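Local coordinates for CytC3 (Streptomyces, PDB 3GJA), which acts as a nonheme iron halogenase with a beta-barrel fold, and probably chlorinates an amino-acid substrate held on a carrier protein, at residues Trp41-Arg46 / Ile74-Glu79; Glu35-Arg40 / Val149-Thr154; Leu53-Asp58 / Thr305-Tyr310; Arg70-Asp75 / Tyr310-Arg315. All blocks are in the same frame, centred on the assembly; numbering follows the deposited sequence.

Contact 1: residues Trp41-Arg46 / Ile74-Glu79; sequences WNIIRR and IDLLAE
I43 and I44 meet L76 and L77 where 41-46 of helix 34-49 faces 75-79 of helix 75-82, the N-to-C directions of these segments 122° apart and their axes 10.2 Å apart at closest approach, a small example of how branched side chains interlock. The L76 methyl CD2 is one bump: it sits 3.9 Å from I43 CG2, in the hollow between the two branches of I43, and the side chains cross at about a right angle. The second bump runs the other way. With its CG1 anti to the carbonyl carbon (chi1 -62°), I44 sends the CG1-CD1 arm across the facing helix, where CG1 lies 3.9 Å from L76 CB and CD1 presses tightly to 3.3 Å of L77 CD1. That L77 methyl also touches I44 CG2 and so occupies the isoleucine's fork. L77 also touches F105 and F256 of strands 98-108 and 253-262. Cutting I44 back to an alanine is likely to open a gap against L76 CB and leave L77 CD1 without the methyl it presses on. No hydrogen bond or salt bridge joins the two segments, so they probably rest on apolar fit, while the R40-E79 salt bridge links the same helices.

Contact 2: residues Glu35-Arg40 / Val149-Thr154; sequences EEMTRR and VWTAFT. With ACT (acetate ion), chain E.
The backbones of helix 34-49 and of the chain leaving strand 147-152 come nearest at M37 and F153, whose CA atoms lie 6.3 Å apart. The helix thus packs on the rim of the cupin-type barrel expected of the phytanoyl-CoA dioxygenase family, and a Met-aromatic contact joins the two. M37 holds CG anti to its backbone N (chi1 -176°) and then bends at chi2 and chi3, which carries the thioether across to the F153 ring. SD is 4.5 Å from the ring centroid, 54° off the normal, so the sulfur approaches obliquely; CE comes to 3.3 Å of F153 CE1, a close fit. SD also touches T151 CG2 at 3.8 Å, while T151 OG1 is engaged by H80. Removing the thioether, as a serine here would, is likely to leave a gap beside the F153 ring and the T151 methyl. One water bridges the helix and the chain after the strand, giving a hydrogen bond to F153 O and sharing another with T38 OG1. Along the helix, E36 OE2 and R40 NE form a salt bridge, and R40 NH2 makes a second one with E79. The indole edge of W150 meets an acetate, probably from the crystallisation liquor: W150 NE1 donates a hydrogen bond to its OXT, at 2.6 Å with an N-H...O angle of 143°.

Contact 3: residues Leu53-Asp58 / Thr305-Tyr310; sequences LAIYPD and TSQRGY
A type I beta turn from S306 to G309 in the C-terminal arm brings its two central residues, Q307 and R308, against L53 and I55 in the loop that follows helix 34-49. The clearest encounter is between a methyl and a flat cation: L53 CD1 rests over the centre of one face of the R308 guanidinium, 3.8 Å from CZ, and touches R308 CG at 3.5 Å. The extended chain from CG to NE (chi2 -168°, chi3 179°) carries the guanidinium under the leucine methyl, the two side chains crossing at a slant. The polar rim of the guanidinium is engaged at the same time: NH1 donates to D73 O and, at a long 3.3 Å, to a water that also accepts from L53 N. On the other central residue, Q307 CG lies 3.2 Å from the L53 carbonyl O, a carbon-oxygen contact, while its amide NE2 meets I55 CG2 only loosely, at 4.1 Å. The backbone N of Q307 probably bonds to L72 O, which fixes the turn to a second loop. Inside the turn, G309 N closes the bend onto S306 O, and S306 OG accepts from Y310 N at 3.0 Å. G309 has a positive phi of 83°, where a side chain would press on the preceding carbonyl. S306 OG also appears to accept from R308 N, whose position is less certain. A serine hydroxyl reaching the amide two residues on is consistent with an ST turn, with the doubt that attaches to R308 N, superposed on a type I beta turn.

Contact 4: residues Arg70-Asp75 / Tyr310-Arg315; sequences RHLDID and YEFVPR
D75 and Y310 meet at an angle: the carboxylate and ring planes are 39° apart, and OD1 comes in near the ring plane, at the edge, 3.6 Å from Y310 CD2. The same oxygen lies 3.3 Å from Y310 CB, so it touches carbon and ring hydrogens rather than any polar group of the tyrosine. F312 is turned differently. Its first torsion, chi1 -66°, sets CG anti to the carbonyl carbon and points the ring at residues 71-72, where H71 O meets it edge-on in the ring plane, 3.6 Å from CZ. The positive rim of the ring would suit that oxygen. L72 CD2 approaches the same ring obliquely, 4.2 Å from CE2, and Y310 CD1 sits over one face, offset toward the rim. The facing segment opens with a 3-10 turn of residues 70-72 and passes through a short loop to I74, the N-cap position of helix 75-82. R70 O accepts from both D73 N and I74 N, and R70 NH1 forms a salt bridge with D73 OD2 at 2.8 Å. H71 spends its ring ND1 on S103 OG of strand 98-108. Further along the C-terminal arm, R315 pairs with D88 of helix 84-94.

From the N terminus, helix 34-49 enters first contact 2 and then contact 1. Contact 2 closes the chain at residues 149-154, tying the helix to the end of barrel strand 147-152; contact 1 closes a shorter loop within it, joining the helix to helix 75-82, and W41 and I44 also pack on F153. The loop 53-58 then opens contact 3 and residues 70-75 open contact 4, both closing only in the C-terminal arm. They therefore cross each other and contact 2, and contact 3 crosses contact 1 as well. Contact 4 shares I74 and D75 with contact 1 and Y310 with contact 3, so the late arm is bound into the early helical layer.

Contact 1: residues Trp41-Arg46 / Ile74-Glu79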
# COMPACT_ATOMS: atom_id res chain seq x y z
N TRP A 41 4.53 -0.00 16.17
CA TRP A 41 5.76 0.06 15.40
C TRP A 41 6.94 -0.40 16.24
O TRP A 41 7.89 -0.99 15.72
CB TRP A 41 5.99 1.48 14.90
CG TRP A 41 7.31 1.70 14.23
CD1 TRP A 41 8.17 2.75 14.44
CD2 TRP A 41 7.93 0.87 13.23
NE1 TRP A 41 9.28 2.62 13.64
CE2 TRP A 41 9.16 1.48 12.89
CE3 TRP A 41 7.56 -0.32 12.59
CZ2 TRP A 41 10.03 0.93 11.94
CZ3 TRP A 41 8.43 -0.87 11.64
CH2 TRP A 41 9.66 -0.24 11.33
N ASN A 42 6.89 -0.13 17.55
CA ASN A 42 7.98 -0.54 18.42
C ASN A 42 8.09 -2.06 18.39
O ASN A 42 9.18 -2.63 18.42
CB ASN A 42 7.76 -0.06 19.87
CG ASN A 42 7.95 1.45 20.03
OD1 ASN A 42 8.70 2.07 19.27
ND2 ASN A 42 7.29 2.03 21.03
N ILE A 43 6.94 -2.73 18.33
CA ILE A 43 6.94 -4.18 18.29
C ILE A 43 7.31 -4.66 16.89
O ILE A 43 8.25 -5.44 16.72
CB ILE A 43 5.55 -4.73 18.71
CG1 ILE A 43 5.27 -4.34 20.17
CG2 ILE A 43 5.52 -6.25 18.56
CD1 ILE A 43 3.86 -4.59 20.63
N ILE A 44 6.57 -4.18 15.90
CA ILE A 44 6.77 -4.54 14.49
C ILE A 44 8.23 -4.46 14.03
O ILE A 44 8.72 -5.35 13.34
CB ILE A 44 5.93 -3.63 13.56
CG1 ILE A 44 4.44 -3.81 13.86
CG2 ILE A 44 6.24 -3.94 12.09
CD1 ILE A 44 3.54 -2.82 13.13
N ARG A 45 8.90 -3.38 14.42
CA ARG A 45 10.29 -3.16 14.02
C ARG A 45 11.16 -4.35 14.41
O ARG A 45 11.98 -4.81 13.62
CB ARG A 45 10.81 -1.87 14.65
CG ARG A 45 12.01 -1.24 13.95
CD ARG A 45 13.32 -1.76 14.51
NE ARG A 45 13.41 -1.53 15.96
CZ ARG A 45 14.42 -1.94 16.71
NH1 ARG A 45 15.44 -2.59 16.16
NH2 ARG A 45 14.40 -1.74 18.02
N ARG A 46 10.97 -4.86 15.63
CA ARG A 46 11.75 -6.01 16.07
C ARG A 46 11.31 -7.27 15.33
O ARG A 46 12.14 -8.08 14.93
CB ARG A 46 11.58 -6.27 17.57
CG ARG A 46 12.13 -5.19 18.48
CD ARG A 46 12.33 -5.76 19.88
NE ARG A 46 11.21 -6.62 20.26
CZ ARG A 46 10.01 -6.17 20.62
NH1 ARG A 46 9.77 -4.86 20.65
NH2 ARG A 46 9.04 -7.03 20.91
N ILE A 74 3.29 -11.33 10.07
CA ILE A 74 3.34 -10.56 11.31
C ILE A 74 1.93 -10.12 11.67
O ILE A 74 1.29 -9.36 10.93
CB ILE A 74 4.25 -9.32 11.17
CG1 ILE A 74 5.67 -9.78 10.84
CG2 ILE A 74 4.23 -8.50 12.47
CD1 ILE A 74 6.63 -8.65 10.55
N ASP A 75 1.45 -10.61 12.81
CA ASP A 75 0.10 -10.31 13.28
C ASP A 75 -0.32 -8.85 13.26
O ASP A 75 -1.38 -8.53 12.75
CB ASP A 75 -0.12 -10.87 14.70
CG ASP A 75 -0.20 -12.39 14.72
OD1 ASP A 75 -0.68 -12.96 13.72
OD2 ASP A 75 0.21 -13.00 15.73
N LEU A 76 0.50 -7.98 13.83
CA LEU A 76 0.18 -6.55 13.87
C LEU A 76 0.04 -5.94 12.46
O LEU A 76 -0.67 -4.96 12.26
CB LEU A 76 1.25 -5.81 14.68
CG LEU A 76 0.89 -5.20 16.04
CD1 LEU A 76 -0.33 -5.86 16.65
CD2 LEU A 76 2.10 -5.33 16.95
N LEU A 77 0.73 -6.54 11.50
CA LEU A 77 0.66 -6.06 10.12
C LEU A 77 -0.55 -6.70 9.45
O LEU A 77 -1.19 -6.08 8.60
CB LEU A 77 1.95 -6.42 9.38
CG LEU A 77 2.95 -5.29 9.07
CD1 LEU A 77 2.91 -4.21 10.15
CD2 LEU A 77 4.34 -5.89 8.92
N ALA A 78 -0.87 -7.93 9.86
CA ALA A 78 -2.04 -8.62 9.31
C ALA A 78 -3.27 -7.81 9.71
O ALA A 78 -4.18 -7.59 8.91
CB ALA A 78 -2.14 -10.04 9.88
N GLU A 79 -3.27 -7.34 10.96
CA GLU A 79 -4.38 -6.55 11.46
C GLU A 79 -4.42 -5.17 10.80
O GLU A 79 -5.50 -4.66 10.48
CB GLU A 79 -4.26 -6.37 12.97
CG GLU A 79 -5.38 -5.54 13.56
CD GLU A 79 -5.13 -5.16 15.00
OE1 GLU A 79 -4.15 -5.66 15.58
OE2 GLU A 79 -5.92 -4.36 15.54

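Contact 2: residues Glu35-Arg40 / Val149-Thr154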
# COMPACT_ATOMS: atom_id res chain seq x y z
N GLU A 35 0.39 7.65 19.91
CA GLU A 35 1.04 6.76 20.87
C GLU A 35 0.76 5.30 20.58
O GLU A 35 1.60 4.44 20.84
CB GLU A 35 0.59 7.08 22.30
CG GLU A 35 0.12 8.50 22.51
CD GLU A 35 -1.22 8.75 21.85
OE1 GLU A 35 -2.21 8.09 22.23
OE2 GLU A 35 -1.29 9.61 20.94
N GLU A 36 -0.42 5.03 20.06
CA GLU A 36 -0.83 3.67 19.72
C GLU A 36 -0.02 3.17 18.52
O GLU A 36 0.48 2.05 18.54
CB GLU A 36 -2.33 3.64 19.42
CG GLU A 36 -2.87 2.30 18.92
CD GLU A 36 -2.50 1.12 19.81
OE1 GLU A 36 -2.24 1.34 21.01
OE2 GLU A 36 -2.47 -0.02 19.32
N MET A 37 0.11 4.00 17.49
CA MET A 37 0.87 3.59 16.31
C MET A 37 2.31 3.34 16.71
O MET A 37 2.93 2.37 16.27
CB MET A 37 0.85 4.68 15.23
CG MET A 37 1.55 4.27 13.93
SD MET A 37 0.59 3.07 12.96
CE MET A 37 1.34 1.52 13.43
N THR A 38 2.84 4.22 17.56
CA THR A 38 4.22 4.09 18.02
C THR A 38 4.41 2.79 18.77
O THR A 38 5.39 2.08 18.57
CB THR A 38 4.63 5.30 18.92
OG1 THR A 38 4.78 6.47 18.10
CG2 THR A 38 5.95 5.03 19.64
N ARG A 39 3.45 2.47 19.64
CA ARG A 39 3.50 1.25 20.42
C ARG A 39 3.61 0.04 19.48
O ARG A 39 4.42 -0.86 19.71
CB ARG A 39 2.24 1.12 21.27
CG ARG A 39 2.44 0.38 22.58
CD ARG A 39 1.14 -0.19 23.14
NE ARG A 39 0.84 -1.50 22.56
CZ ARG A 39 -0.08 -1.72 21.63
NH1 ARG A 39 -0.80 -0.71 21.18
NH2 ARG A 39 -0.26 -2.93 21.14
N ARG A 40 2.79 0.02 18.44
CA ARG A 40 2.77 -1.07 17.46
C ARG A 40 4.08 -1.15 16.67
O ARG A 40 4.66 -2.22 16.52
CB ARG A 40 1.61 -0.88 16.47
CG ARG A 40 0.26 -1.18 17.07
CD ARG A 40 -0.89 -0.66 16.22
NE ARG A 40 -2.16 -1.10 16.78
CZ ARG A 40 -2.79 -2.21 16.41
NH1 ARG A 40 -2.28 -3.00 15.47
NH2 ARG A 40 -3.92 -2.56 17.01
N VAL A 149 -2.54 2.90 0.55
CA VAL A 149 -2.78 3.50 1.85
C VAL A 149 -1.41 3.56 2.53
O VAL A 149 -0.87 2.54 2.95
CB VAL A 149 -3.75 2.65 2.71
CG1 VAL A 149 -4.00 3.33 4.05
CG2 VAL A 149 -5.05 2.46 1.96
N TRP A 150 -0.85 4.76 2.61
CA TRP A 150 0.48 5.00 3.19
C TRP A 150 0.36 5.48 4.64
O TRP A 150 0.03 6.64 4.89
CB TRP A 150 1.17 6.08 2.36
CG TRP A 150 2.67 6.10 2.36
CD1 TRP A 150 3.49 5.59 1.40
CD2 TRP A 150 3.52 6.79 3.29
NE1 TRP A 150 4.80 5.93 1.65
CE2 TRP A 150 4.85 6.66 2.81
CE3 TRP A 150 3.30 7.50 4.47
CZ2 TRP A 150 5.95 7.23 3.46
CZ3 TRP A 150 4.39 8.07 5.13
CH2 TRP A 150 5.70 7.93 4.62
N THR A 151 0.61 4.58 5.59
CA THR A 151 0.54 4.93 7.01
C THR A 151 1.91 5.33 7.54
O THR A 151 2.90 4.65 7.30
CB THR A 151 0.02 3.74 7.86
OG1 THR A 151 -1.27 3.33 7.40
CG2 THR A 151 -0.09 4.14 9.33
N ALA A 152 1.95 6.44 8.27
CA ALA A 152 3.20 6.91 8.85
C ALA A 152 3.41 6.18 10.18
O ALA A 152 2.61 6.34 11.10
CB ALA A 152 3.14 8.41 9.08
N PHE A 153 4.46 5.37 10.26
CA PHE A 153 4.75 4.63 11.49
C PHE A 153 5.61 5.51 12.38
O PHE A 153 5.66 5.35 13.60
CB PHE A 153 5.49 3.33 11.16
CG PHE A 153 4.58 2.17 10.80
CD1 PHE A 153 3.22 2.37 10.60
CD2 PHE A 153 5.10 0.89 10.66
CE1 PHE A 153 2.38 1.31 10.27
CE2 PHE A 153 4.26 -0.19 10.33
CZ PHE A 153 2.91 0.02 10.13
N THR A 154 6.29 6.43 11.73
CA THR A 154 7.17 7.40 12.35
C THR A 154 6.57 8.71 11.85
O THR A 154 5.72 8.69 10.96
CB THR A 154 8.60 7.19 11.80
OG1 THR A 154 9.45 6.69 12.84
CG2 THR A 154 9.15 8.45 11.22
C ACT E . 7.36 6.59 -0.96
O ACT E . 8.44 7.03 -0.29
OXT ACT E . 6.45 6.08 -0.37
CH3 ACT E . 7.29 6.73 -2.47
O HOH W 1 6.55 6.58 15.95

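Contact 3: residues Leu53-Asp58 / Thr305-Tyr310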
# COMPACT_ATOMS: atom_id res chain seq x y z
N LEU A 53 9.12 -17.05 9.29
CA LEU A 53 7.86 -17.37 8.64
C LEU A 53 7.48 -16.43 7.50
O LEU A 53 6.32 -16.38 7.10
CB LEU A 53 6.74 -17.41 9.67
CG LEU A 53 6.72 -18.62 10.61
CD1 LEU A 53 5.70 -18.42 11.71
CD2 LEU A 53 6.39 -19.87 9.80
N ALA A 54 8.44 -15.66 7.00
CA ALA A 54 8.16 -14.73 5.91
C ALA A 54 7.94 -15.56 4.64
O ALA A 54 8.59 -16.57 4.44
CB ALA A 54 9.34 -13.78 5.72
N ILE A 55 7.02 -15.12 3.79
CA ILE A 55 6.74 -15.88 2.58
C ILE A 55 7.81 -15.79 1.51
O ILE A 55 7.88 -16.66 0.63
CB ILE A 55 5.38 -15.50 1.97
CG1 ILE A 55 5.38 -14.05 1.49
CG2 ILE A 55 4.29 -15.73 3.01
CD1 ILE A 55 4.21 -13.73 0.56
N TYR A 56 8.66 -14.77 1.56
CA TYR A 56 9.73 -14.66 0.57
C TYR A 56 11.07 -15.06 1.17
O TYR A 56 11.45 -14.59 2.23
CB TYR A 56 9.81 -13.24 -0.01
CG TYR A 56 8.53 -12.80 -0.67
CD1 TYR A 56 7.79 -13.69 -1.46
CD2 TYR A 56 8.04 -11.51 -0.50
CE1 TYR A 56 6.60 -13.30 -2.06
CE2 TYR A 56 6.85 -11.11 -1.09
CZ TYR A 56 6.13 -12.01 -1.87
OH TYR A 56 4.95 -11.63 -2.45
N PRO A 57 11.80 -15.95 0.48
CA PRO A 57 13.11 -16.44 0.92
C PRO A 57 14.18 -15.36 0.89
O PRO A 57 14.02 -14.33 0.24
CB PRO A 57 13.40 -17.55 -0.08
CG PRO A 57 12.83 -16.97 -1.34
CD PRO A 57 11.48 -16.45 -0.87
N ASP A 58 15.27 -15.62 1.60
CA ASP A 58 16.37 -14.67 1.65
C ASP A 58 16.88 -14.39 0.25
O ASP A 58 16.95 -15.29 -0.59
CB ASP A 58 17.50 -15.24 2.51
CG ASP A 58 18.71 -14.32 2.57
OD1 ASP A 58 18.52 -13.09 2.69
OD2 ASP A 58 19.86 -14.82 2.50
N THR A 305 -5.69 -17.20 5.58
CA THR A 305 -5.00 -17.28 6.86
C THR A 305 -3.54 -16.88 6.72
O THR A 305 -2.88 -17.24 5.74
CB THR A 305 -5.06 -18.71 7.43
OG1 THR A 305 -6.44 -19.09 7.60
CG2 THR A 305 -4.35 -18.79 8.77
N SER A 306 -3.04 -16.14 7.71
CA SER A 306 -1.65 -15.70 7.68
C SER A 306 -0.74 -16.86 8.01
O SER A 306 -1.18 -17.88 8.55
CB SER A 306 -1.41 -14.59 8.71
OG SER A 306 -0.95 -15.12 9.94
N GLN A 307 0.53 -16.69 7.68
CA GLN A 307 1.54 -17.70 7.92
C GLN A 307 1.67 -18.01 9.41
O GLN A 307 2.39 -18.93 9.80
CB GLN A 307 2.87 -17.21 7.38
CG GLN A 307 3.76 -18.28 6.83
CD GLN A 307 3.22 -18.90 5.56
OE1 GLN A 307 3.85 -19.76 4.97
NE2 GLN A 307 2.04 -18.45 5.12
N ARG A 308 0.99 -17.23 10.25
CA ARG A 308 1.04 -17.45 11.69
C ARG A 308 -0.32 -17.79 12.26
O ARG A 308 -0.54 -17.68 13.46
CB ARG A 308 1.59 -16.22 12.42
CG ARG A 308 3.07 -16.31 12.75
CD ARG A 308 3.51 -15.21 13.72
NE ARG A 308 4.92 -15.34 14.05
CZ ARG A 308 5.91 -14.99 13.24
NH1 ARG A 308 5.65 -14.47 12.05
NH2 ARG A 308 7.17 -15.17 13.61
N GLY A 309 -1.24 -18.18 11.39
CA GLY A 309 -2.56 -18.55 11.85
C GLY A 309 -3.52 -17.39 12.05
O GLY A 309 -4.62 -17.58 12.56
N TYR A 310 -3.10 -16.19 11.67
CA TYR A 310 -4.00 -15.05 11.83
C TYR A 310 -5.05 -15.19 10.74
O TYR A 310 -4.74 -15.23 9.55
CB TYR A 310 -3.22 -13.73 11.69
CG TYR A 310 -4.09 -12.50 11.90
CD1 TYR A 310 -4.99 -12.10 10.92
CD2 TYR A 310 -4.00 -11.76 13.08
CE1 TYR A 310 -5.80 -10.98 11.11
CE2 TYR A 310 -4.81 -10.63 13.28
CZ TYR A 310 -5.70 -10.25 12.29
OH TYR A 310 -6.52 -9.16 12.47
O HOH W 2 8.47 -14.54 10.37

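Contact 4: residues Arg70-Asp75 / Tyr310-Arg315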
# COMPACT_ATOMS: atom_id res chain seq x y z
N ARG A 70 4.68 -8.43 4.57
CA ARG A 70 4.87 -9.00 5.90
C ARG A 70 3.56 -9.09 6.65
O ARG A 70 3.51 -9.61 7.77
CB ARG A 70 5.87 -8.16 6.68
CG ARG A 70 7.25 -8.24 6.08
CD ARG A 70 7.77 -9.67 6.14
NE ARG A 70 9.11 -9.63 6.69
CZ ARG A 70 9.47 -10.15 7.85
NH1 ARG A 70 8.59 -10.78 8.61
NH2 ARG A 70 10.71 -9.98 8.28
N HIS A 71 2.49 -8.59 6.04
CA HIS A 71 1.18 -8.68 6.65
C HIS A 71 0.74 -10.15 6.57
O HIS A 71 -0.31 -10.52 7.10
CB HIS A 71 0.16 -7.79 5.93
CG HIS A 71 0.02 -8.11 4.48
ND1 HIS A 71 0.98 -7.79 3.54
CD2 HIS A 71 -0.97 -8.75 3.80
CE1 HIS A 71 0.60 -8.22 2.35
NE2 HIS A 71 -0.58 -8.81 2.48
N LEU A 72 1.54 -10.97 5.90
CA LEU A 72 1.23 -12.39 5.77
C LEU A 72 1.92 -13.23 6.83
O LEU A 72 1.73 -14.44 6.88
CB LEU A 72 1.57 -12.90 4.37
CG LEU A 72 0.68 -12.33 3.26
CD1 LEU A 72 1.05 -12.94 1.93
CD2 LEU A 72 -0.78 -12.60 3.59
N ASP A 73 2.73 -12.61 7.68
CA ASP A 73 3.37 -13.38 8.74
C ASP A 73 3.45 -12.65 10.09
O ASP A 73 3.63 -13.28 11.14
CB ASP A 73 4.76 -13.90 8.31
CG ASP A 73 5.81 -12.81 8.24
OD1 ASP A 73 5.70 -11.92 7.37
OD2 ASP A 73 6.77 -12.87 9.05
N ILE A 74 3.29 -11.33 10.07
CA ILE A 74 3.34 -10.56 11.31
C ILE A 74 1.93 -10.12 11.67
O ILE A 74 1.29 -9.36 10.93
CB ILE A 74 4.25 -9.32 11.17
CG1 ILE A 74 5.67 -9.78 10.84
CG2 ILE A 74 4.23 -8.50 12.47
CD1 ILE A 74 6.63 -8.65 10.55
N ASP A 75 1.45 -10.61 12.81
CA ASP A 75 0.10 -10.31 13.28
C ASP A 75 -0.32 -8.85 13.26
O ASP A 75 -1.38 -8.53 12.75
CB ASP A 75 -0.12 -10.87 14.70
CG ASP A 75 -0.20 -12.39 14.72
OD1 ASP A 75 -0.68 -12.96 13.72
OD2 ASP A 75 0.21 -13.00 15.73
N TYR A 310 -3.10 -16.19 11.67
CA TYR A 310 -4.00 -15.05 11.83
C TYR A 310 -5.05 -15.19 10.74
O TYR A 310 -4.74 -15.23 9.55
CB TYR A 310 -3.22 -13.73 11.69
CG TYR A 310 -4.09 -12.50 11.90
CD1 TYR A 310 -4.99 -12.10 10.92
CD2 TYR A 310 -4.00 -11.76 13.08
CE1 TYR A 310 -5.80 -10.98 11.11
CE2 TYR A 310 -4.81 -10.63 13.28
CZ TYR A 310 -5.70 -10.25 12.29
OH TYR A 310 -6.52 -9.16 12.47
N GLU A 311 -6.30 -15.30 11.16
CA GLU A 311 -7.42 -15.48 10.24
C GLU A 311 -7.94 -14.17 9.70
O GLU A 311 -8.24 -13.25 10.46
CB GLU A 311 -8.54 -16.22 10.97
CG GLU A 311 -9.66 -16.72 10.09
CD GLU A 311 -9.17 -17.70 9.04
OE1 GLU A 311 -8.37 -18.60 9.40
OE2 GLU A 311 -9.60 -17.58 7.87
N PHE A 312 -8.06 -14.08 8.37
CA PHE A 312 -8.57 -12.87 7.73
C PHE A 312 -10.05 -13.06 7.46
O PHE A 312 -10.44 -13.76 6.52
CB PHE A 312 -7.85 -12.63 6.40
CG PHE A 312 -6.39 -12.31 6.53
CD1 PHE A 312 -5.98 -11.11 7.11
CD2 PHE A 312 -5.43 -13.20 6.08
CE1 PHE A 312 -4.62 -10.81 7.24
CE2 PHE A 312 -4.07 -12.91 6.21
CZ PHE A 312 -3.66 -11.71 6.79
N VAL A 313 -10.89 -12.44 8.28
CA VAL A 313 -12.33 -12.56 8.12
C VAL A 313 -12.87 -11.29 7.47
O VAL A 313 -12.87 -10.23 8.08
CB VAL A 313 -13.02 -12.82 9.48
CG1 VAL A 313 -14.49 -13.14 9.26
CG2 VAL A 313 -12.33 -13.97 10.19
N PRO A 314 -13.34 -11.40 6.22
CA PRO A 314 -13.88 -10.24 5.49
C PRO A 314 -14.88 -9.44 6.29
O PRO A 314 -15.83 -9.98 6.85
CB PRO A 314 -14.49 -10.88 4.25
CG PRO A 314 -13.61 -12.06 4.01
CD PRO A 314 -13.42 -12.62 5.40
N ARG A 315 -14.68 -8.13 6.32
CA ARG A 315 -15.56 -7.22 7.03
C ARG A 315 -16.81 -6.91 6.18
O ARG A 315 -16.73 -6.85 4.96
CB ARG A 315 -14.80 -5.93 7.33
CG ARG A 315 -15.63 -4.78 7.88
CD ARG A 315 -14.71 -3.60 8.20
NE ARG A 315 -15.44 -2.38 8.52
CZ ARG A 315 -15.99 -2.11 9.71
NH1 ARG A 315 -15.89 -2.99 10.70
NH2 ARG A 315 -16.63 -0.97 9.89